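Local atomic coordinates of macrolide export ATP-binding/permease protein MacB (Actinobacillus actinomycetemcomitans, PDB entry 3FTJ), a protein that probably forms the inner-membrane, ATP-driven transporter of the tripartite efflux system MacAB-TdeA, which confers resistance to macrolides, and is represented here by its periplasmic region. Residues A[8-13]-A[210-215]; A[14-20]-A[174-180]; A[103-109]-A[156-162]. All coordinates share one frame; numbering follows the deposited sequence.

Interaction 1: A[8-13]-A[210-215]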
loop_
_atom_site.group_PDB
_atom_site.type_symbol
_atom_site.label_atom_id
_atom_site.label_comp_id
_atom_site.label_asym_id
_atom_site.label_seq_id
_atom_site.Cartn_x
_atom_site.Cartn_y
_atom_site.Cartn_z
ATOM N N ILE A 8 -15.536 12.439 -7.031
ATOM C CA ILE A 8 -14.319 12.295 -6.238
ATOM C C ILE A 8 -14.666 11.848 -4.828
ATOM O O ILE A 8 -13.788 11.472 -4.053
ATOM C CB ILE A 8 -13.511 13.597 -6.121
ATOM C CG1 ILE A 8 -13.599 14.423 -7.400
ATOM C CG2 ILE A 8 -12.056 13.278 -5.770
ATOM C CD1 ILE A 8 -12.702 15.640 -7.365
ATOM N N ARG A 9 -15.955 11.911 -4.506
ATOM C CA ARG A 9 -16.479 11.431 -3.232
ATOM C C ARG A 9 -15.714 10.234 -2.670
ATOM O O ARG A 9 -15.852 9.110 -3.161
ATOM C CB ARG A 9 -17.952 11.051 -3.391
ATOM C CG ARG A 9 -18.914 12.211 -3.274
ATOM C CD ARG A 9 -19.254 12.472 -1.819
ATOM N NE ARG A 9 -20.405 13.355 -1.678
ATOM C CZ ARG A 9 -21.652 13.002 -1.964
ATOM N NH1 ARG A 9 -21.917 11.782 -2.417
ATOM N NH2 ARG A 9 -22.636 13.872 -1.805
ATOM N N GLY A 10 -14.910 10.483 -1.639
ATOM C CA GLY A 10 -14.260 9.417 -0.903
ATOM C C GLY A 10 -12.920 8.981 -1.461
ATOM O O GLY A 10 -12.194 8.224 -0.811
ATOM N N ILE A 11 -12.586 9.443 -2.663
ATOM C CA ILE A 11 -11.301 9.103 -3.270
ATOM C C ILE A 11 -10.263 10.207 -3.056
ATOM O O ILE A 11 -10.360 11.291 -3.634
ATOM C CB ILE A 11 -11.428 8.778 -4.786
ATOM C CG1 ILE A 11 -12.418 7.633 -5.023
ATOM C CG2 ILE A 11 -10.076 8.399 -5.373
ATOM C CD1 ILE A 11 -13.838 8.085 -5.292
ATOM N N GLY A 12 -9.277 9.923 -2.211
ATOM C CA GLY A 12 -8.173 10.834 -1.979
ATOM C C GLY A 12 -8.575 12.090 -1.232
ATOM O O GLY A 12 -7.872 13.104 -1.277
ATOM N N THR A 13 -9.708 12.026 -0.542
ATOM C CA THR A 13 -10.197 13.174 0.212
ATOM C C THR A 13 -9.303 13.459 1.423
ATOM O O THR A 13 -8.604 14.475 1.459
ATOM C CB THR A 13 -11.667 12.990 0.644
ATOM O OG1 THR A 13 -11.852 11.676 1.188
ATOM C CG2 THR A 13 -12.592 13.159 -0.561
ATOM N N ASN A 210 -3.888 12.639 -4.722
ATOM C CA ASN A 210 -5.034 12.840 -3.848
ATOM C C ASN A 210 -6.214 13.381 -4.640
ATOM O O ASN A 210 -6.160 13.463 -5.868
ATOM C CB ASN A 210 -4.679 13.781 -2.693
ATOM C CG ASN A 210 -4.047 15.069 -3.166
ATOM O OD1 ASN A 210 -4.248 15.493 -4.302
ATOM N ND2 ASN A 210 -3.280 15.704 -2.293
ATOM N N SER A 211 -7.277 13.754 -3.935
ATOM C CA SER A 211 -8.456 14.335 -4.571
ATOM C C SER A 211 -8.078 15.509 -5.474
ATOM O O SER A 211 -8.499 15.579 -6.629
ATOM C CB SER A 211 -9.457 14.791 -3.513
ATOM O OG SER A 211 -10.688 15.147 -4.111
ATOM N N ASP A 212 -7.271 16.423 -4.945
ATOM C CA ASP A 212 -6.842 17.587 -5.714
ATOM C C ASP A 212 -6.157 17.209 -7.030
ATOM O O ASP A 212 -6.377 17.854 -8.057
ATOM C CB ASP A 212 -5.918 18.477 -4.884
ATOM C CG ASP A 212 -5.521 19.742 -5.619
ATOM O OD1 ASP A 212 -6.421 20.565 -5.913
ATOM O OD2 ASP A 212 -4.310 19.910 -5.907
ATOM N N THR A 213 -5.323 16.170 -6.995
ATOM C CA THR A 213 -4.646 15.683 -8.196
ATOM C C THR A 213 -5.632 15.188 -9.249
ATOM O O THR A 213 -5.529 15.546 -10.417
ATOM C CB THR A 213 -3.662 14.540 -7.880
ATOM O OG1 THR A 213 -2.522 15.065 -7.194
ATOM C CG2 THR A 213 -3.203 13.869 -9.169
ATOM N N ILE A 214 -6.587 14.361 -8.831
ATOM C CA ILE A 214 -7.614 13.872 -9.747
ATOM C C ILE A 214 -8.343 15.039 -10.403
ATOM O O ILE A 214 -8.462 15.101 -11.624
ATOM C CB ILE A 214 -8.642 12.971 -9.035
ATOM C CG1 ILE A 214 -7.981 11.687 -8.524
ATOM C CG2 ILE A 214 -9.796 12.633 -9.974
ATOM C CD1 ILE A 214 -8.930 10.808 -7.732
ATOM N N LYS A 215 -8.827 15.969 -9.587
ATOM C CA LYS A 215 -9.534 17.133 -10.112
ATOM C C LYS A 215 -8.672 17.914 -11.102
ATOM O O LYS A 215 -9.136 18.309 -12.171
ATOM C CB LYS A 215 -9.977 18.058 -8.980
ATOM C CG LYS A 215 -10.817 19.223 -9.465
ATOM C CD LYS A 215 -11.053 20.250 -8.373
ATOM C CE LYS A 215 -9.764 20.967 -8.014
ATOM N NZ LYS A 215 -10.010 22.367 -7.560
HETATM O O HOH W 1 -6.638 16.281 -1.834
#
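Gly12 and Ser211 meet where the loop 8-13 passes the first turn of the helix that begins at Ser211, and here the fit is close. Ser211 N gives its hydrogen to Gly12 O at 2.8 Å; the donor stands above the carbonyl plane, 47° out of it. Ser211 CB packs on the same oxygen, 3.2 Å from Gly12 O. At positive phi, Gly12 brings its alpha carbon within 4.2 Å of Asn210 CA, so that the two backbones lie against each other.

The outer part is looser. Ile11 CG2 touches Ile214 CD1 at 3.6 Å, the two side chains crossing at about a right angle, while Ile8 CD1 only skirts Lys215 CB at 4.0 Å. A water accepts from Asp212 N and reaches Gly12 O by a weak bond.

Asn210 is the N-cap: its OD1 takes Thr213 N at 3.0 Å, and its ND2 is held by Glu190. The first-turn amides of Ser211, Asp212 and Thr213, which lack acceptors within their own helix, are thus each met from outside its backbone bonding, by a loop carbonyl, a water and the cap side chain.

Interaction 2: A[14-20]-A[174-180]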
loop_
_atom_site.group_PDB
_atom_site.type_symbol
_atom_site.label_atom_id
_atom_site.label_comp_id
_atom_site.label_asym_id
_atom_site.label_seq_id
_atom_site.Cartn_x
_atom_site.Cartn_y
_atom_site.Cartn_z
ATOM N N ASN A 14 -9.311 12.561 2.405
ATOM C CA ASN A 14 -8.458 12.719 3.580
ATOM C C ASN A 14 -7.207 11.844 3.533
ATOM O O ASN A 14 -6.474 11.745 4.519
ATOM C CB ASN A 14 -9.251 12.459 4.865
ATOM C CG ASN A 14 -9.920 13.720 5.404
ATOM O OD1 ASN A 14 -9.350 14.814 5.352
ATOM N ND2 ASN A 14 -11.131 13.567 5.934
ATOM N N THR A 15 -6.966 11.215 2.386
ATOM C CA THR A 15 -5.767 10.414 2.191
ATOM C C THR A 15 -4.951 10.903 1.000
ATOM O O THR A 15 -5.500 11.386 0.011
ATOM C CB THR A 15 -6.108 8.937 1.959
ATOM O OG1 THR A 15 -6.800 8.804 0.716
ATOM C CG2 THR A 15 -6.981 8.406 3.086
ATOM N N MET A 16 -3.635 10.780 1.105
ATOM C CA MET A 16 -2.741 11.105 0.004
ATOM C C MET A 16 -1.740 9.982 -0.124
ATOM O O MET A 16 -1.295 9.440 0.885
ATOM C CB MET A 16 -1.994 12.402 0.275
ATOM C CG MET A 16 -2.899 13.584 0.495
ATOM S SD MET A 16 -1.965 15.073 0.863
ATOM C CE MET A 16 -3.326 16.221 1.087
ATOM N N THR A 17 -1.389 9.637 -1.360
ATOM C CA THR A 17 -0.396 8.600 -1.617
ATOM C C THR A 17 0.820 9.219 -2.287
ATOM O O THR A 17 0.707 9.882 -3.320
ATOM C CB THR A 17 -0.964 7.468 -2.501
ATOM O OG1 THR A 17 -2.143 6.927 -1.887
ATOM C CG2 THR A 17 0.068 6.345 -2.691
ATOM N N ILE A 18 1.981 9.010 -1.682
ATOM C CA ILE A 18 3.232 9.520 -2.214
ATOM C C ILE A 18 3.958 8.428 -3.007
ATOM O O ILE A 18 4.157 7.319 -2.508
ATOM C CB ILE A 18 4.119 10.029 -1.079
ATOM C CG1 ILE A 18 3.307 10.959 -0.172
ATOM C CG2 ILE A 18 5.339 10.745 -1.636
ATOM C CD1 ILE A 18 3.685 10.881 1.272
ATOM N N PHE A 19 4.341 8.751 -4.241
ATOM C CA PHE A 19 4.973 7.808 -5.160
ATOM C C PHE A 19 6.361 8.283 -5.579
ATOM O O PHE A 19 6.605 9.480 -5.675
ATOM C CB PHE A 19 4.141 7.677 -6.437
ATOM C CG PHE A 19 2.837 6.966 -6.250
ATOM C CD1 PHE A 19 2.774 5.586 -6.290
ATOM C CD2 PHE A 19 1.668 7.678 -6.057
ATOM C CE1 PHE A 19 1.576 4.928 -6.124
ATOM C CE2 PHE A 19 0.468 7.023 -5.895
ATOM C CZ PHE A 19 0.422 5.648 -5.931
ATOM N N ASN A 20 7.254 7.339 -5.865
ATOM C CA ASN A 20 8.544 7.666 -6.460
ATOM C C ASN A 20 8.363 8.242 -7.853
ATOM O O ASN A 20 7.448 7.849 -8.575
ATOM C CB ASN A 20 9.418 6.415 -6.555
ATOM C CG ASN A 20 9.702 5.809 -5.205
ATOM O OD1 ASN A 20 9.354 4.665 -4.940
ATOM N ND2 ASN A 20 10.319 6.585 -4.335
ATOM N N GLY A 174 7.803 1.534 -2.600
ATOM C CA GLY A 174 7.185 2.024 -3.817
ATOM C C GLY A 174 6.308 3.239 -3.598
ATOM O O GLY A 174 6.227 4.119 -4.464
ATOM N N SER A 175 5.652 3.287 -2.439
ATOM C CA SER A 175 4.817 4.426 -2.070
ATOM C C SER A 175 4.487 4.462 -0.574
ATOM O O SER A 175 4.734 3.506 0.163
ATOM C CB SER A 175 3.519 4.425 -2.887
ATOM O OG SER A 175 2.697 3.315 -2.559
ATOM N N ILE A 176 3.922 5.582 -0.144
ATOM C CA ILE A 176 3.486 5.784 1.226
ATOM C C ILE A 176 2.119 6.444 1.198
ATOM O O ILE A 176 1.954 7.522 0.624
ATOM C CB ILE A 176 4.442 6.749 1.980
ATOM C CG1 ILE A 176 5.853 6.165 2.068
ATOM C CG2 ILE A 176 3.903 7.070 3.363
ATOM C CD1 ILE A 176 6.916 7.195 2.444
ATOM N N THR A 177 1.130 5.815 1.809
ATOM C CA THR A 177 -0.165 6.465 1.926
ATOM C C THR A 177 -0.326 7.039 3.330
ATOM O O THR A 177 -0.114 6.338 4.319
ATOM C CB THR A 177 -1.324 5.513 1.605
ATOM O OG1 THR A 177 -1.158 4.989 0.278
ATOM C CG2 THR A 177 -2.654 6.250 1.693
ATOM N N VAL A 178 -0.678 8.321 3.404
ATOM C CA VAL A 178 -0.877 8.997 4.679
ATOM C C VAL A 178 -2.355 9.327 4.853
ATOM O O VAL A 178 -3.042 9.669 3.889
ATOM C CB VAL A 178 -0.043 10.306 4.797
ATOM C CG1 VAL A 178 1.431 10.055 4.496
ATOM C CG2 VAL A 178 -0.586 11.373 3.883
ATOM N N LYS A 179 -2.843 9.201 6.081
ATOM C CA LYS A 179 -4.191 9.637 6.410
ATOM C C LYS A 179 -4.045 10.977 7.098
ATOM O O LYS A 179 -3.348 11.092 8.109
ATOM C CB LYS A 179 -4.873 8.641 7.343
ATOM C CG LYS A 179 -6.378 8.492 7.133
ATOM C CD LYS A 179 -7.155 9.711 7.608
ATOM C CE LYS A 179 -8.655 9.418 7.632
ATOM N NZ LYS A 179 -9.470 10.557 8.149
ATOM N N ILE A 180 -4.691 11.988 6.527
ATOM C CA ILE A 180 -4.602 13.357 7.021
ATOM C C ILE A 180 -5.529 13.568 8.222
ATOM O O ILE A 180 -6.632 13.017 8.268
ATOM C CB ILE A 180 -4.948 14.351 5.887
ATOM C CG1 ILE A 180 -3.783 14.457 4.908
ATOM C CG2 ILE A 180 -5.262 15.716 6.427
ATOM C CD1 ILE A 180 -2.478 14.838 5.567
#
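With OG1 set beside the backbone N in both residues (chi1 -56° in Thr17, -58° in Thr177), the two threonine hydroxyls turn to each other and share a hydrogen bond, Thr17 OG1 to Thr177 OG1 at 3.1 Å. Theirs is a non-hydrogen-bonded pair, so this side-chain bond joins the strands where the backbone amides do not. Beside it on the same face, the Phe19 ring lies obliquely to Ser175, CD1 being 3.7 Å from Ser175 CB, and also meets Phe207. Farther along, Lys179 bends at chi2 and passes obliquely over Asn14, with NZ 3.8 Å from Asn14 CB; its charge is paired with Asp182.

The other face is apolar. Ile18 CD1 reaches Val178 CG1 at 4.0 Å, and the extended chain of Met16 carries CE to within 4.2 Å of Ile180 CG1. Helix 186-201 covers this side, with Leu193 on Ile18 and Val178.

Met16 with Val178 and Ile18 with Ile176 form hydrogen-bonded pairs; Ile18 N to Ile176 O, 2.7 Å long, is nearly straight at 177°. Strands 206-209 and 49-64 continue the sheet on either side, making this an antiparallel part of a mixed sheet with a helix packed on one face.

Interaction 3: A[103-109]-A[156-162]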
loop_
_atom_site.group_PDB
_atom_site.type_symbol
_atom_site.label_atom_id
_atom_site.label_comp_id
_atom_site.label_asym_id
_atom_site.label_seq_id
_atom_site.Cartn_x
_atom_site.Cartn_y
_atom_site.Cartn_z
ATOM N N SER A 103 8.051 -8.938 12.151
ATOM C CA SER A 103 8.243 -9.368 10.769
ATOM C C SER A 103 7.722 -10.793 10.577
ATOM O O SER A 103 8.436 -11.659 10.084
ATOM C CB SER A 103 9.727 -9.300 10.392
ATOM O OG SER A 103 10.195 -7.957 10.413
ATOM N N ASN A 104 6.478 -11.025 10.977
ATOM C CA ASN A 104 5.877 -12.348 10.878
ATOM C C ASN A 104 5.543 -12.687 9.433
ATOM O O ASN A 104 5.069 -11.831 8.672
ATOM C CB ASN A 104 4.605 -12.434 11.729
ATOM C CG ASN A 104 4.894 -12.619 13.212
ATOM O OD1 ASN A 104 4.018 -12.423 14.053
ATOM N ND2 ASN A 104 6.121 -12.991 13.537
ATOM N N GLN A 105 5.784 -13.941 9.058
ATOM C CA GLN A 105 5.436 -14.415 7.724
ATOM C C GLN A 105 3.976 -14.830 7.705
ATOM O O GLN A 105 3.638 -16.017 7.698
ATOM C CB GLN A 105 6.354 -15.557 7.295
ATOM C CG GLN A 105 7.774 -15.079 7.032
ATOM C CD GLN A 105 8.797 -16.206 7.015
ATOM O OE1 GLN A 105 9.923 -16.029 7.460
ATOM N NE2 GLN A 105 8.406 -17.365 6.500
ATOM N N VAL A 106 3.112 -13.827 7.746
ATOM C CA VAL A 106 1.679 -14.052 7.687
ATOM C C VAL A 106 1.137 -13.277 6.510
ATOM O O VAL A 106 1.699 -12.255 6.118
ATOM C CB VAL A 106 0.960 -13.588 8.983
ATOM C CG1 VAL A 106 1.386 -14.452 10.181
ATOM C CG2 VAL A 106 1.232 -12.117 9.250
ATOM N N VAL A 107 0.044 -13.758 5.940
ATOM C CA VAL A 107 -0.516 -13.087 4.789
ATOM C C VAL A 107 -2.022 -12.937 4.907
ATOM O O VAL A 107 -2.711 -13.795 5.472
ATOM C CB VAL A 107 -0.111 -13.813 3.470
ATOM C CG1 VAL A 107 -0.607 -15.242 3.458
ATOM C CG2 VAL A 107 -0.636 -13.055 2.278
ATOM N N VAL A 108 -2.526 -11.821 4.398
ATOM C CA VAL A 108 -3.961 -11.611 4.293
ATOM C C VAL A 108 -4.352 -11.705 2.818
ATOM O O VAL A 108 -3.773 -11.027 1.974
ATOM C CB VAL A 108 -4.382 -10.248 4.895
ATOM C CG1 VAL A 108 -5.842 -9.956 4.601
ATOM C CG2 VAL A 108 -4.119 -10.228 6.409
ATOM N N LEU A 109 -5.324 -12.561 2.504
ATOM C CA LEU A 109 -5.722 -12.776 1.120
ATOM C C LEU A 109 -6.806 -11.819 0.633
ATOM O O LEU A 109 -7.653 -11.348 1.393
ATOM C CB LEU A 109 -6.183 -14.214 0.901
ATOM C CG LEU A 109 -5.166 -15.319 1.168
ATOM C CD1 LEU A 109 -5.744 -16.648 0.704
ATOM C CD2 LEU A 109 -3.862 -15.025 0.458
ATOM N N LEU A 156 -1.844 -10.653 -2.359
ATOM C CA LEU A 156 -1.569 -11.061 -0.984
ATOM C C LEU A 156 -0.970 -9.885 -0.212
ATOM O O LEU A 156 -0.140 -9.152 -0.746
ATOM C CB LEU A 156 -0.606 -12.249 -0.932
ATOM C CG LEU A 156 -0.777 -13.463 -1.853
ATOM C CD1 LEU A 156 -0.335 -14.701 -1.092
ATOM C CD2 LEU A 156 -2.188 -13.650 -2.338
ATOM N N TYR A 157 -1.380 -9.721 1.044
ATOM C CA TYR A 157 -0.912 -8.606 1.860
ATOM C C TYR A 157 -0.177 -9.073 3.105
ATOM O O TYR A 157 -0.708 -9.848 3.895
ATOM C CB TYR A 157 -2.085 -7.712 2.262
ATOM C CG TYR A 157 -2.910 -7.256 1.081
ATOM C CD1 TYR A 157 -2.480 -6.217 0.273
ATOM C CD2 TYR A 157 -4.109 -7.871 0.769
ATOM C CE1 TYR A 157 -3.223 -5.792 -0.808
ATOM C CE2 TYR A 157 -4.862 -7.457 -0.315
ATOM C CZ TYR A 157 -4.412 -6.414 -1.097
ATOM O OH TYR A 157 -5.153 -5.992 -2.172
ATOM N N SER A 158 1.039 -8.573 3.276
ATOM C CA SER A 158 1.931 -9.010 4.339
ATOM C C SER A 158 2.568 -7.762 4.942
ATOM O O SER A 158 2.535 -6.700 4.322
ATOM C CB SER A 158 2.989 -9.942 3.737
ATOM O OG SER A 158 3.698 -10.663 4.718
ATOM N N PRO A 159 3.136 -7.862 6.157
ATOM C CA PRO A 159 3.725 -6.644 6.729
ATOM C C PRO A 159 4.887 -6.144 5.889
ATOM O O PRO A 159 5.688 -6.965 5.420
ATOM C CB PRO A 159 4.240 -7.111 8.099
ATOM C CG PRO A 159 3.416 -8.324 8.426
ATOM C CD PRO A 159 3.188 -8.995 7.097
ATOM N N TYR A 160 4.982 -4.828 5.701
ATOM C CA TYR A 160 6.086 -4.239 4.943
ATOM C C TYR A 160 7.434 -4.717 5.476
ATOM O O TYR A 160 8.376 -4.906 4.708
ATOM C CB TYR A 160 6.032 -2.700 4.951
ATOM C CG TYR A 160 6.308 -2.050 6.305
ATOM C CD1 TYR A 160 7.602 -1.916 6.785
ATOM C CD2 TYR A 160 5.265 -1.579 7.101
ATOM C CE1 TYR A 160 7.859 -1.330 8.036
ATOM C CE2 TYR A 160 5.505 -0.990 8.346
ATOM C CZ TYR A 160 6.807 -0.871 8.806
ATOM O OH TYR A 160 7.058 -0.284 10.031
ATOM N N SER A 161 7.517 -4.911 6.793
ATOM C CA SER A 161 8.762 -5.323 7.436
ATOM C C SER A 161 9.178 -6.731 7.004
ATOM O O SER A 161 10.338 -6.974 6.662
ATOM C CB SER A 161 8.615 -5.253 8.958
ATOM O OG SER A 161 7.449 -5.944 9.380
ATOM N N THR A 162 8.222 -7.650 7.020
ATOM C CA THR A 162 8.443 -9.020 6.555
ATOM C C THR A 162 8.902 -9.073 5.105
ATOM O O THR A 162 9.828 -9.804 4.760
ATOM C CB THR A 162 7.156 -9.839 6.666
ATOM O OG1 THR A 162 6.598 -9.654 7.971
ATOM C CG2 THR A 162 7.440 -11.320 6.442
#
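A strand running straight into a helix meets, in the buried interior of the MacB-like periplasmic core domain, a second strand that follows a helix after a short loop. Strand 156-159 pairs antiparallel with 106-109, and the pairing opens into side-chain bonds where helix 160-168 begins. Val108 and Tyr157 form the hydrogen-bonded pair: Val108 N gives to Tyr157 O at 2.7 Å, and Tyr157 N returns the bond to Val108 O at 2.9 Å. The Tyr157 ring lies on the Val108 side of the sheet, CD2 3.4 Å from Val108 O at an oblique angle, and meets the rings of Tyr75 and Tyr81.

Next to this pair the packing is tight. Val107 CG2 presses on Leu156 CB at 3.3 Å, closer than usual for two carbons; the methyl is put there by chi1 of 60°, which sets CG2 anti to the backbone N. Leu109 and Leu156 lie side by side, pointing the same way, and touch through their CD2 atoms.

In the larger mixed sheet these two strands are neighbours between parallel partners: 106-110 has strand 133-141 on its far side, and 155-159 has strand 67-77. Beyond Tyr157, hydroxyls replace backbone amides as the link. Ser158 OG, anti to its own N (chi1 -166°), donates to Val106 O at 2.9 Å, tilted 23° from the carbonyl plane. In the first turn of the helix, Thr162 OG1 donates to Asn104 O at 2.8 Å from well above that carbonyl's plane. Pro159, the N-cap residue, fits between the two links, its CD 3.7 Å from Asn104 O. At the far end, Ser103 closes helix 97-102 in a Schellman motif and rests its OG against Ser161 CB; Asn165 bonds that OG, while Ser161 OG turns to Val100 O.

The three contacts lie along one periplasmic region. Interactions 1 and 2 are neighbours, with centres about 12 Å apart, and they touch: Asn210, the cap of the helix in interaction 1, packs on Met16 and Thr15 of the strand pair in interaction 2. Interaction 3 lies across the chain's centre from interaction 1, about 28 Å between centres, and about 19 Å from interaction 2. Interactions 2 and 3 nevertheless belong to the same mixed sheet, and helix 160-168 leads from one to strand 175-180 of the other. In sequence the closures are concentric, 103-162 within 14-180 within 8-215, so the outermost contact joins residues near the two ends of the modelled chain.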